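Local coordinates for periplasmic beta-glucosidase (Pseudomonas aeruginosa, PDB 6R5T), which probably hydrolyses terminal, non-reducing beta-D-glucosyl residues from beta-glucosides in the periplasm, as a glycoside hydrolase of family 3, at residues S9-M14 / D316-K321; L350-A355 / Q406-Y411; A505-G510 / N531-L536; L637-T642 / V655-Q660. The protein carries 1 engineered substitution. All coordinates share one frame; numbering follows the deposited sequence.

Contact 1: S9-M14 / D316-K321; sequences SLMARM and DVLAAK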
loop_
_atom_site.group_PDB
_atom_site.type_symbol
_atom_site.label_atom_id
_atom_site.label_comp_id
_atom_site.label_asym_id
_atom_site.label_seq_id
_atom_site.Cartn_x
_atom_site.Cartn_y
_atom_site.Cartn_z
ATOM N N SER A 9 -40.996 -1.123 29.792
ATOM C CA SER A 9 -41.909 -0.291 30.606
ATOM C C SER A 9 -41.426 1.151 30.488
ATOM O O SER A 9 -42.249 2.059 30.251
ATOM C CB SER A 9 -41.976 -0.747 32.043
ATOM O OG SER A 9 -42.609 0.230 32.891
ATOM N N LEU A 10 -40.114 1.374 30.612
ATOM C CA LEU A 10 -39.587 2.750 30.490
ATOM C C LEU A 10 -39.852 3.293 29.086
ATOM O O LEU A 10 -40.316 4.458 28.951
ATOM C CB LEU A 10 -38.102 2.799 30.842
ATOM C CG LEU A 10 -37.457 4.175 30.721
ATOM C CD1 LEU A 10 -38.181 5.229 31.530
ATOM C CD2 LEU A 10 -36.049 4.076 31.274
ATOM N N MET A 11 -39.569 2.530 28.027
ATOM C CA MET A 11 -39.772 3.044 26.650
ATOM C C MET A 11 -41.253 3.318 26.346
ATOM O O MET A 11 -41.491 4.211 25.571
ATOM C CB MET A 11 -39.185 2.061 25.639
ATOM C CG MET A 11 -37.690 2.185 25.711
ATOM S SD MET A 11 -36.844 1.248 24.469
ATOM C CE MET A 11 -37.371 2.066 22.963
ATOM N N ALA A 12 -42.173 2.585 26.967
ATOM C CA ALA A 12 -43.629 2.820 26.788
ATOM C C ALA A 12 -44.000 4.184 27.369
ATOM O O ALA A 12 -45.073 4.686 27.028
ATOM C CB ALA A 12 -44.463 1.694 27.410
ATOM N N ARG A 13 -43.179 4.771 28.227
ATOM C CA ARG A 13 -43.463 6.087 28.838
ATOM C C ARG A 13 -42.923 7.228 27.970
ATOM O O ARG A 13 -43.207 8.414 28.255
ATOM C CB ARG A 13 -42.828 6.176 30.226
ATOM C CG ARG A 13 -43.203 5.067 31.195
ATOM C CD ARG A 13 -42.556 5.260 32.558
ATOM N NE ARG A 13 -43.063 6.485 33.108
ATOM C CZ ARG A 13 -42.714 7.048 34.250
ATOM N NH1 ARG A 13 -41.828 6.458 35.022
ATOM N NH2 ARG A 13 -43.261 8.204 34.585
ATOM N N MET A 14 -42.023 6.920 27.023
ATOM C CA MET A 14 -41.183 7.965 26.405
ATOM C C MET A 14 -41.803 8.476 25.116
ATOM O O MET A 14 -42.228 7.698 24.273
ATOM C CB MET A 14 -39.772 7.417 26.131
ATOM C CG MET A 14 -39.061 7.131 27.406
ATOM S SD MET A 14 -37.508 6.187 27.112
ATOM C CE MET A 14 -36.494 7.523 26.463
ATOM N N ASP A 316 -30.927 0.307 22.971
ATOM C CA ASP A 316 -29.505 -0.011 23.181
ATOM C C ASP A 316 -28.894 0.966 24.182
ATOM O O ASP A 316 -28.068 0.532 25.016
ATOM C CB ASP A 316 -28.772 -0.049 21.838
ATOM C CG ASP A 316 -29.130 -1.199 20.922
ATOM O OD1 ASP A 316 -29.821 -2.123 21.392
ATOM O OD2 ASP A 316 -28.734 -1.132 19.716
ATOM N N VAL A 317 -29.252 2.256 24.127
ATOM C CA VAL A 317 -28.701 3.212 25.105
ATOM C C VAL A 317 -29.195 2.833 26.514
ATOM O O VAL A 317 -28.393 2.815 27.460
ATOM C CB VAL A 317 -29.079 4.648 24.726
ATOM C CG1 VAL A 317 -28.672 5.609 25.833
ATOM C CG2 VAL A 317 -28.409 5.028 23.397
ATOM N N LEU A 318 -30.502 2.573 26.642
ATOM C CA LEU A 318 -31.094 2.295 27.963
ATOM C C LEU A 318 -30.504 1.008 28.513
ATOM O O LEU A 318 -30.215 0.952 29.715
ATOM C CB LEU A 318 -32.623 2.207 27.816
ATOM C CG LEU A 318 -33.325 3.502 27.409
ATOM C CD1 LEU A 318 -34.820 3.233 27.330
ATOM C CD2 LEU A 318 -33.019 4.657 28.340
ATOM N N ALA A 319 -30.273 0.042 27.663
ATOM C CA ALA A 319 -29.729 -1.253 28.119
ATOM C C ALA A 319 -28.289 -1.056 28.611
ATOM O O ALA A 319 -27.906 -1.685 29.573
ATOM C CB ALA A 319 -29.798 -2.272 27.032
ATOM N N ALA A 320 -27.500 -0.197 27.980
ATOM C CA ALA A 320 -26.139 0.084 28.471
ATOM C C ALA A 320 -26.197 0.728 29.853
ATOM O O ALA A 320 -25.431 0.352 30.759
ATOM C CB ALA A 320 -25.399 0.958 27.500
ATOM N N LYS A 321 -27.095 1.684 30.036
ATOM C CA LYS A 321 -27.216 2.355 31.344
ATOM C C LYS A 321 -27.675 1.350 32.407
ATOM O O LYS A 321 -27.201 1.456 33.546
ATOM C CB LYS A 321 -28.201 3.486 31.179
ATOM C CG LYS A 321 -27.667 4.601 30.297
ATOM C CD LYS A 321 -28.627 5.759 30.094
ATOM C CE LYS A 321 -27.978 6.870 29.306
ATOM N NZ LYS A 321 -28.808 8.088 29.219
#
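The last turn of helix 2-12, with the residues that follow it, lies beside the C-terminal half of helix 307-323, and the backbones come nearest at Met11 and Leu318, whose CA atoms are 8.8 Å apart. Helix 307-323 belongs to the TIM-barrel-like domain of family 3 glycoside hydrolases, in which helices surround a parallel sheet of eight strands; helix 2-12 is the N-terminal helix of the chain and packs against the side of helix 307-323 that Leu318 occupies. The contact is wholly apolar and centres on one methyl group. Leu318 CD1 projects from the barrel helix and is touched by three side chains of segment 9-14. Leu10 meets it with a branch tip, CD2 standing 4.2 Å from Leu318 CD1. Met11 comes across it at a slant, and the methylene next to CB does the touching while the sulfur lies slightly farther away. Its chain is extended through chi2 and then folds at chi3 (65°), which turns CE away from Leu318 CD1 toward the preceding turn of helix 307-323, where the side chain also rests on Asp311, Cys314 and Arg315. Met14, beyond the helical turn, runs alongside Leu318 in the opposite sense and presents its sulfur, with SD 4.0 Å from Leu318 CD1. Lys321 NZ, farther along helix 307-323, bonds to the carbonyl oxygens of Gly47 and Pro73 and to OE1 of Gln22, whose side chain also touches Met14 and Leu318. The tightest point of the packing is Met11 CG against Leu318 CD1, 3.5 Å, closer than usual for two carbons.

Contact 2: L350-A355 / Q406-Y411; sequences LHRQAA and QAVTVY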
loop_
_atom_site.group_PDB
_atom_site.type_symbol
_atom_site.label_atom_id
_atom_site.label_comp_id
_atom_site.label_asym_id
_atom_site.label_seq_id
_atom_site.Cartn_x
_atom_site.Cartn_y
_atom_site.Cartn_z
ATOM N N LEU A 350 -2.642 7.776 42.684
ATOM C CA LEU A 350 -1.901 7.112 41.571
ATOM C C LEU A 350 -1.551 5.673 41.916
ATOM O O LEU A 350 -1.741 5.179 43.085
ATOM C CB LEU A 350 -0.654 7.902 41.238
ATOM C CG LEU A 350 -0.851 9.315 40.714
ATOM C CD1 LEU A 350 0.487 9.972 40.532
ATOM C CD2 LEU A 350 -1.613 9.352 39.390
ATOM N N HIS A 351 -1.101 4.952 40.899
ATOM C CA HIS A 351 -0.710 3.540 40.987
ATOM C C HIS A 351 0.679 3.409 40.375
ATOM O O HIS A 351 0.825 2.676 39.357
ATOM C CB HIS A 351 -1.751 2.617 40.365
ATOM C CG HIS A 351 -3.051 2.633 41.085
ATOM N ND1 HIS A 351 -4.001 3.613 40.875
ATOM C CD2 HIS A 351 -3.509 1.840 42.082
ATOM C CE1 HIS A 351 -5.007 3.427 41.728
ATOM N NE2 HIS A 351 -4.721 2.349 42.493
ATOM N N ARG A 352 1.665 4.069 40.990
ATOM C CA ARG A 352 3.017 4.117 40.377
ATOM C C ARG A 352 3.660 2.741 40.378
ATOM O O ARG A 352 4.386 2.464 39.428
ATOM C CB ARG A 352 3.924 5.142 41.039
ATOM C CG ARG A 352 3.483 6.580 40.840
ATOM C CD ARG A 352 4.455 7.507 41.483
ATOM N NE ARG A 352 4.115 8.903 41.344
ATOM C CZ ARG A 352 4.371 9.654 40.288
ATOM N NH1 ARG A 352 4.976 9.120 39.246
ATOM N NH2 ARG A 352 4.024 10.923 40.233
ATOM N N GLN A 353 3.477 1.914 41.411
ATOM C CA GLN A 353 4.134 0.600 41.395
ATOM C C GLN A 353 3.615 -0.193 40.185
ATOM O O GLN A 353 4.434 -0.810 39.503
ATOM C CB GLN A 353 3.880 -0.204 42.669
ATOM C CG GLN A 353 4.577 -1.555 42.594
ATOM C CD GLN A 353 4.337 -2.501 43.749
ATOM O OE1 GLN A 353 4.965 -3.564 43.839
ATOM N NE2 GLN A 353 3.402 -2.144 44.614
ATOM N N ALA A 354 2.320 -0.181 39.904
ATOM C CA ALA A 354 1.780 -0.944 38.752
ATOM C C ALA A 354 2.362 -0.351 37.463
ATOM O O ALA A 354 2.775 -1.142 36.579
ATOM C CB ALA A 354 0.271 -0.932 38.701
ATOM N N ALA A 355 2.435 0.969 37.351
ATOM C CA ALA A 355 2.923 1.584 36.082
ATOM C C ALA A 355 4.378 1.193 35.865
ATOM O O ALA A 355 4.767 0.929 34.719
ATOM C CB ALA A 355 2.784 3.080 36.101
ATOM N N GLN A 406 3.737 14.924 36.618
ATOM C CA GLN A 406 3.824 13.772 37.518
ATOM C C GLN A 406 4.700 12.678 36.902
ATOM O O GLN A 406 4.935 11.695 37.585
ATOM C CB GLN A 406 2.429 13.250 37.857
ATOM C CG GLN A 406 1.666 14.213 38.756
ATOM C CD GLN A 406 0.288 13.727 39.121
ATOM O OE1 GLN A 406 -0.457 13.128 38.326
ATOM N NE2 GLN A 406 -0.037 13.912 40.391
ATOM N N ALA A 407 5.079 12.837 35.628
ATOM C CA ALA A 407 5.811 11.767 34.910
ATOM C C ALA A 407 7.312 11.783 35.237
ATOM O O ALA A 407 7.912 12.850 35.467
ATOM C CB ALA A 407 5.558 11.882 33.433
ATOM N N VAL A 408 7.914 10.594 35.182
ATOM C CA VAL A 408 9.364 10.422 35.412
ATOM C C VAL A 408 10.077 10.405 34.058
ATOM O O VAL A 408 9.879 9.427 33.297
ATOM C CB VAL A 408 9.649 9.164 36.224
ATOM C CG1 VAL A 408 11.143 9.037 36.498
ATOM C CG2 VAL A 408 8.835 9.094 37.502
ATOM N N THR A 409 10.874 11.411 33.775
ATOM C CA THR A 409 11.704 11.434 32.551
ATOM C C THR A 409 12.828 10.391 32.591
ATOM O O THR A 409 13.157 9.835 33.641
ATOM C CB THR A 409 12.298 12.816 32.294
ATOM O OG1 THR A 409 13.278 13.024 33.318
ATOM C CG2 THR A 409 11.261 13.922 32.291
ATOM N N VAL A 410 13.394 10.113 31.430
ATOM C CA VAL A 410 14.571 9.207 31.382
ATOM C C VAL A 410 15.676 9.817 32.240
ATOM O O VAL A 410 16.227 9.092 33.072
ATOM C CB VAL A 410 15.044 8.947 29.957
ATOM C CG1 VAL A 410 16.357 8.184 29.971
ATOM C CG2 VAL A 410 13.962 8.221 29.196
ATOM N N TYR A 411 15.941 11.113 32.092
ATOM C CA TYR A 411 16.963 11.769 32.944
ATOM C C TYR A 411 16.670 11.525 34.425
ATOM O O TYR A 411 17.535 11.124 35.207
ATOM C CB TYR A 411 17.065 13.251 32.617
ATOM C CG TYR A 411 18.113 13.904 33.471
ATOM C CD1 TYR A 411 17.797 14.372 34.734
ATOM C CD2 TYR A 411 19.415 13.982 33.030
ATOM C CE1 TYR A 411 18.761 14.964 35.530
ATOM C CE2 TYR A 411 20.396 14.571 33.813
ATOM C CZ TYR A 411 20.064 15.007 35.077
ATOM O OH TYR A 411 21.019 15.577 35.864
#
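Gln406 and Arg352 bury the most surface here, and Leu350 comes next. Arg352, in the first turn of helix 352-362, reaches out with its chain extended from CG to NE and meets the backbone of Gln406 end-on, both terminal nitrogens gripping a single carbonyl oxygen. NH2 is 2.9 Å from Gln406 O and lies in the carbonyl plane, on a lone pair; NH1 is 3.1 Å from Gln406 O and nearly in line with the C=O bond. The oxygen lies in the guanidinium plane, although the N-H directions are bent, at 153° for NH2 and 143° for NH1, as expected when two donors converge on one atom. The guanidinium has carboxylate partners as well: NH1 forms a salt bridge with Glu544 and NE another with Glu347, so its rotation is fixed from several sides. The side chain of Gln406 takes another course. Its amide stands 77° from the guanidinium plane, NE2 bonds to the carbonyl oxygen of Asn345, and the end of the amide rests against Leu350, with OE1 4.0 Å from Leu350 CD1. Val408 adds a looser van der Waals touch, its CG2 4.2 Å from Arg352 NH1. The arrangement is an end-on, two-nitrogen arginine grip on one main-chain carbonyl oxygen, joining the start of helix 352-362 to the segment that leads into helix 410-418 of the family 3 C-terminal domain.

Contact 3: A505-G510 / N531-L536; sequences ALKATG and NADAIL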
loop_
_atom_site.group_PDB
_atom_site.type_symbol
_atom_site.label_atom_id
_atom_site.label_comp_id
_atom_site.label_asym_id
_atom_site.label_seq_id
_atom_site.Cartn_x
_atom_site.Cartn_y
_atom_site.Cartn_z
ATOM N N ALA A 505 27.373 12.649 15.138
ATOM C CA ALA A 505 28.441 13.432 15.818
ATOM C C ALA A 505 28.828 12.761 17.123
ATOM O O ALA A 505 30.038 12.675 17.447
ATOM C CB ALA A 505 27.973 14.861 16.002
ATOM N N LEU A 506 27.869 12.223 17.882
ATOM C CA LEU A 506 28.182 11.532 19.152
ATOM C C LEU A 506 29.008 10.278 18.842
ATOM O O LEU A 506 29.941 9.954 19.592
ATOM C CB LEU A 506 26.896 11.180 19.899
ATOM C CG LEU A 506 26.150 12.357 20.503
ATOM C CD1 LEU A 506 24.785 11.897 20.971
ATOM C CD2 LEU A 506 26.916 12.979 21.667
ATOM N N LYS A 507 28.664 9.550 17.786
ATOM C CA LYS A 507 29.405 8.316 17.442
ATOM C C LYS A 507 30.875 8.679 17.211
ATOM O O LYS A 507 31.761 7.893 17.659
ATOM C CB LYS A 507 28.790 7.725 16.173
ATOM C CG LYS A 507 29.499 6.518 15.562
ATOM C CD LYS A 507 29.549 5.337 16.459
ATOM C CE LYS A 507 30.297 4.165 15.822
ATOM N NZ LYS A 507 30.227 2.983 16.705
ATOM N N ALA A 508 31.107 9.812 16.570
ATOM C CA ALA A 508 32.473 10.239 16.148
ATOM C C ALA A 508 33.345 10.582 17.373
ATOM O O ALA A 508 34.593 10.609 17.258
ATOM C CB ALA A 508 32.353 11.372 15.182
ATOM N N THR A 509 32.781 10.684 18.564
ATOM C CA THR A 509 33.571 10.919 19.814
ATOM C C THR A 509 34.288 9.665 20.293
ATOM O O THR A 509 35.161 9.769 21.176
ATOM C CB THR A 509 32.724 11.419 20.986
ATOM O OG1 THR A 509 31.818 10.394 21.454
ATOM C CG2 THR A 509 32.035 12.713 20.630
ATOM N N GLY A 510 33.830 8.499 19.848
ATOM C CA GLY A 510 34.340 7.205 20.316
ATOM C C GLY A 510 33.794 6.767 21.657
ATOM O O GLY A 510 34.199 5.731 22.082
ATOM N N ASN A 531 25.782 1.185 14.029
ATOM C CA ASN A 531 26.741 2.090 14.708
ATOM C C ASN A 531 26.522 2.184 16.216
ATOM O O ASN A 531 27.474 2.501 16.960
ATOM C CB ASN A 531 26.659 3.476 14.079
ATOM C CG ASN A 531 27.266 3.469 12.709
ATOM O OD1 ASN A 531 28.492 3.532 12.619
ATOM N ND2 ASN A 531 26.482 3.346 11.646
ATOM N N ALA A 532 25.276 2.132 16.707
ATOM C CA ALA A 532 25.080 2.280 18.164
ATOM C C ALA A 532 25.714 1.088 18.862
ATOM O O ALA A 532 25.752 -0.008 18.284
ATOM C CB ALA A 532 23.634 2.375 18.548
ATOM N N ASP A 533 26.133 1.243 20.102
ATOM C CA ASP A 533 26.659 0.069 20.830
ATOM C C ASP A 533 25.513 -0.687 21.492
ATOM O O ASP A 533 25.629 -1.871 21.659
ATOM C CB ASP A 533 27.714 0.495 21.833
ATOM C CG ASP A 533 28.893 1.119 21.090
ATOM O OD1 ASP A 533 29.458 0.438 20.197
ATOM O OD2 ASP A 533 29.159 2.322 21.283
ATOM N N ALA A 534 24.428 -0.011 21.895
ATOM C CA ALA A 534 23.253 -0.728 22.405
ATOM C C ALA A 534 22.025 0.085 22.032
ATOM O O ALA A 534 22.144 1.322 21.863
ATOM C CB ALA A 534 23.283 -0.971 23.887
ATOM N N ILE A 535 20.895 -0.580 21.867
ATOM C CA ILE A 535 19.625 0.103 21.477
ATOM C C ILE A 535 18.495 -0.496 22.293
ATOM O O ILE A 535 18.331 -1.705 22.256
ATOM C CB ILE A 535 19.308 -0.089 19.986
ATOM C CG1 ILE A 535 20.406 0.407 19.066
ATOM C CG2 ILE A 535 17.980 0.580 19.630
ATOM C CD1 ILE A 535 20.208 0.066 17.629
ATOM N N LEU A 536 17.786 0.352 23.025
ATOM C CA LEU A 536 16.643 -0.067 23.853
ATOM C C LEU A 536 15.416 0.675 23.317
ATOM O O LEU A 536 15.371 1.890 23.325
ATOM C CB LEU A 536 16.874 0.262 25.322
ATOM C CG LEU A 536 15.795 -0.186 26.292
ATOM C CD1 LEU A 536 15.722 -1.735 26.314
ATOM C CD2 LEU A 536 16.012 0.420 27.685
HETATM O O HOH W 1 30.897 3.463 19.480
#
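Lys507, on the last turn of helix 497-508, folds over Asn531, at the end of helix 526-531, and the nearest CA atoms, those of these two residues, are 7.3 Å apart. Two torsions set its course: CG lies opposite the backbone N (chi1 174°), and a bend at chi2 (62°) then turns the otherwise straight chain along the neighbouring segment. CD and CE thus pass by the Asn531 backbone carbonyl, and CE comes 3.7 Å from Asn531 OD1, the two side chains crossing at about a right angle. The ammonium ends 2.8 Å from Asn531 O, NZ lying in the carbonyl plane on a lone pair. Asn531 keeps its own amide nitrogen for Trp527 O, one turn back in its helix. A water joins the Lys507 ammonium to Asp533: it accepts from NZ at 2.9 Å and donates to Asp533 OD2 at 2.8 Å. That carboxylate oxygen also receives the backbone N of Leu513, at the start of the adjoining strand. The contact joins the helix 497-508 end to the turn entering strand 534-537 of the C-terminal domain's mixed sheet. Lys507, linked to Asp533 through water, and Arg369, its less certainly placed salt-bridge partner, probably both favour the ionised acid.

Contact 4: L637-T642 / V655-Q660; sequences LEARVT and VQLYLQ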
loop_
_atom_site.group_PDB
_atom_site.type_symbol
_atom_site.label_atom_id
_atom_site.label_comp_id
_atom_site.label_asym_id
_atom_site.label_seq_id
_atom_site.Cartn_x
_atom_site.Cartn_y
_atom_site.Cartn_z
ATOM N N LEU A 637 -3.722 -31.876 19.441
ATOM C CA LEU A 637 -2.306 -32.224 19.273
ATOM C C LEU A 637 -1.545 -31.419 20.330
ATOM O O LEU A 637 -1.973 -30.264 20.630
ATOM C CB LEU A 637 -1.937 -31.779 17.846
ATOM C CG LEU A 637 -0.552 -32.168 17.361
ATOM C CD1 LEU A 637 -0.659 -33.301 16.364
ATOM C CD2 LEU A 637 0.166 -30.984 16.740
ATOM N N GLU A 638 -0.466 -31.990 20.854
ATOM C CA GLU A 638 0.511 -31.229 21.687
ATOM C C GLU A 638 1.826 -31.044 20.920
ATOM O O GLU A 638 2.346 -32.001 20.323
ATOM C CB GLU A 638 0.725 -31.928 23.030
ATOM C CG GLU A 638 -0.518 -31.942 23.902
ATOM C CD GLU A 638 -0.328 -32.698 25.208
ATOM O OE1 GLU A 638 0.698 -33.414 25.339
ATOM O OE2 GLU A 638 -1.188 -32.535 26.098
ATOM N N ALA A 639 2.406 -29.850 21.056
ATOM C CA ALA A 639 3.750 -29.491 20.575
ATOM C C ALA A 639 4.560 -29.179 21.817
ATOM O O ALA A 639 4.152 -28.269 22.595
ATOM C CB ALA A 639 3.652 -28.326 19.642
ATOM N N ARG A 640 5.625 -29.946 22.028
ATOM C CA ARG A 640 6.434 -29.779 23.240
ATOM C C ARG A 640 7.838 -29.327 22.915
ATOM O O ARG A 640 8.500 -29.853 21.990
ATOM C CB ARG A 640 6.509 -31.084 24.032
ATOM C CG ARG A 640 5.199 -31.449 24.699
ATOM C CD ARG A 640 5.346 -32.673 25.600
ATOM N NE ARG A 640 4.009 -33.055 26.045
ATOM C CZ ARG A 640 3.646 -33.270 27.305
ATOM N NH1 ARG A 640 4.531 -33.228 28.289
ATOM N NH2 ARG A 640 2.388 -33.581 27.573
ATOM N N VAL A 641 8.316 -28.410 23.746
ATOM C CA VAL A 641 9.706 -27.957 23.675
ATOM C C VAL A 641 10.145 -27.601 25.096
ATOM O O VAL A 641 9.294 -27.148 25.879
ATOM C CB VAL A 641 9.805 -26.788 22.690
ATOM C CG1 VAL A 641 9.137 -25.521 23.233
ATOM C CG2 VAL A 641 11.201 -26.577 22.237
ATOM N N THR A 642 11.414 -27.803 25.388
ATOM C CA THR A 642 11.989 -27.362 26.677
ATOM C C THR A 642 12.769 -26.083 26.432
ATOM O O THR A 642 13.714 -26.097 25.611
ATOM C CB THR A 642 12.827 -28.452 27.350
ATOM O OG1 THR A 642 11.894 -29.520 27.541
ATOM C CG2 THR A 642 13.383 -28.023 28.693
ATOM N N VAL A 655 8.360 -17.832 24.065
ATOM C CA VAL A 655 8.381 -18.956 23.111
ATOM C C VAL A 655 7.165 -18.828 22.217
ATOM O O VAL A 655 6.030 -18.694 22.742
ATOM C CB VAL A 655 8.408 -20.307 23.819
ATOM C CG1 VAL A 655 8.491 -21.423 22.799
ATOM C CG2 VAL A 655 9.588 -20.381 24.773
ATOM N N GLN A 656 7.401 -18.769 20.915
ATOM C CA GLN A 656 6.331 -18.494 19.939
ATOM C C GLN A 656 6.071 -19.742 19.093
ATOM O O GLN A 656 7.036 -20.371 18.674
ATOM C CB GLN A 656 6.757 -17.327 19.043
ATOM C CG GLN A 656 7.002 -16.082 19.884
ATOM C CD GLN A 656 8.042 -15.154 19.303
ATOM O OE1 GLN A 656 8.023 -14.865 18.093
ATOM N NE2 GLN A 656 8.897 -14.602 20.166
ATOM N N LEU A 657 4.804 -20.025 18.845
ATOM C CA LEU A 657 4.379 -21.125 17.996
ATOM C C LEU A 657 3.689 -20.546 16.775
ATOM O O LEU A 657 2.694 -19.804 16.927
ATOM C CB LEU A 657 3.480 -22.091 18.761
ATOM C CG LEU A 657 3.157 -23.343 17.941
ATOM C CD1 LEU A 657 3.022 -24.551 18.827
ATOM C CD2 LEU A 657 1.897 -23.141 17.114
ATOM N N TYR A 658 4.130 -20.983 15.607
ATOM C CA TYR A 658 3.540 -20.561 14.326
ATOM C C TYR A 658 3.069 -21.804 13.592
ATOM O O TYR A 658 3.679 -22.878 13.714
ATOM C CB TYR A 658 4.539 -19.779 13.461
ATOM C CG TYR A 658 5.079 -18.555 14.154
ATOM C CD1 TYR A 658 6.188 -18.616 14.967
ATOM C CD2 TYR A 658 4.480 -17.317 13.969
ATOM C CE1 TYR A 658 6.689 -17.474 15.599
ATOM C CE2 TYR A 658 4.960 -16.182 14.596
ATOM C CZ TYR A 658 6.085 -16.247 15.384
ATOM O OH TYR A 658 6.454 -15.073 16.007
ATOM N N LEU A 659 2.036 -21.623 12.782
ATOM C CA LEU A 659 1.561 -22.701 11.885
ATOM C C LEU A 659 1.676 -22.260 10.434
ATOM O O LEU A 659 1.381 -21.094 10.132
ATOM C CB LEU A 659 0.091 -23.007 12.182
ATOM C CG LEU A 659 -0.160 -23.863 13.413
ATOM C CD1 LEU A 659 -1.621 -24.224 13.522
ATOM C CD2 LEU A 659 0.667 -25.127 13.385
ATOM N N GLN A 660 1.998 -23.211 9.573
ATOM C CA GLN A 660 1.840 -22.995 8.132
ATOM C C GLN A 660 0.944 -24.111 7.585
ATOM O O GLN A 660 1.122 -25.286 7.999
ATOM C CB GLN A 660 3.165 -22.986 7.380
ATOM C CG GLN A 660 3.011 -22.699 5.889
ATOM C CD GLN A 660 4.310 -22.828 5.134
ATOM O OE1 GLN A 660 5.297 -23.320 5.669
ATOM N NE2 GLN A 660 4.332 -22.348 3.883
#
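Two strands from opposite sheets face each other in the fibronectin type III-like domain, a beta-sandwich: strand 636-645 is the middle one of a three-stranded antiparallel sheet, and strand 651-660 belongs to the five-stranded mixed sheet. Their backbones stay well apart, with the CA atoms of Ala639 and Leu657 at 8.8 Å, and what joins them is the apolar core between the sheets. Ala639 and Val641 point inward from one sheet, Val655 and Leu657 from the other. Leu657 bridges the gap to the small alanine: with CG trans to its backbone N (chi1 -173°), CD1 comes 3.9 Å from Ala639 CB. Phe691 and Ile689 of strand 686-694, which pairs with 636-645, touch Leu657 and Val655 in turn. On the outer side of its sheet Arg640 makes a salt bridge with Glu638, NH2 to OE1 at 2.8 Å, and another with Glu688 through NH1. On the outward face of strand 651-660, Tyr658 OH bonds to Gln656 OE1 at 2.6 Å. Just past the strand lies Asp661, a ligand of the magnesium ion. The valine pair is the looser one: the side chains slide past each other in opposite senses, with Val641 CG1 4.2 Å from Val655 CG1.

The four contacts follow one another along the chain, each closing before the next opens, so none nests in or crosses another. Contact 1 closes a loop of some three hundred residues that holds most of the barrel domain, bringing helix 307-323 back to the N-terminal helix. The chain then enters helix 352-362, where contact 2 closes a shorter loop on the way to helix 410-418. Contact 3, still within the C-terminal domain, spans strand 513-518 and helix 526-531, and contact 4 joins the two sheets of the fibronectin type III-like domain. Contacts 1 and 3 lie on opposite sides of the chain's centre, their centres about 63 Å apart; contacts 2 and 3 are the nearest neighbours, about 28 Å between centres.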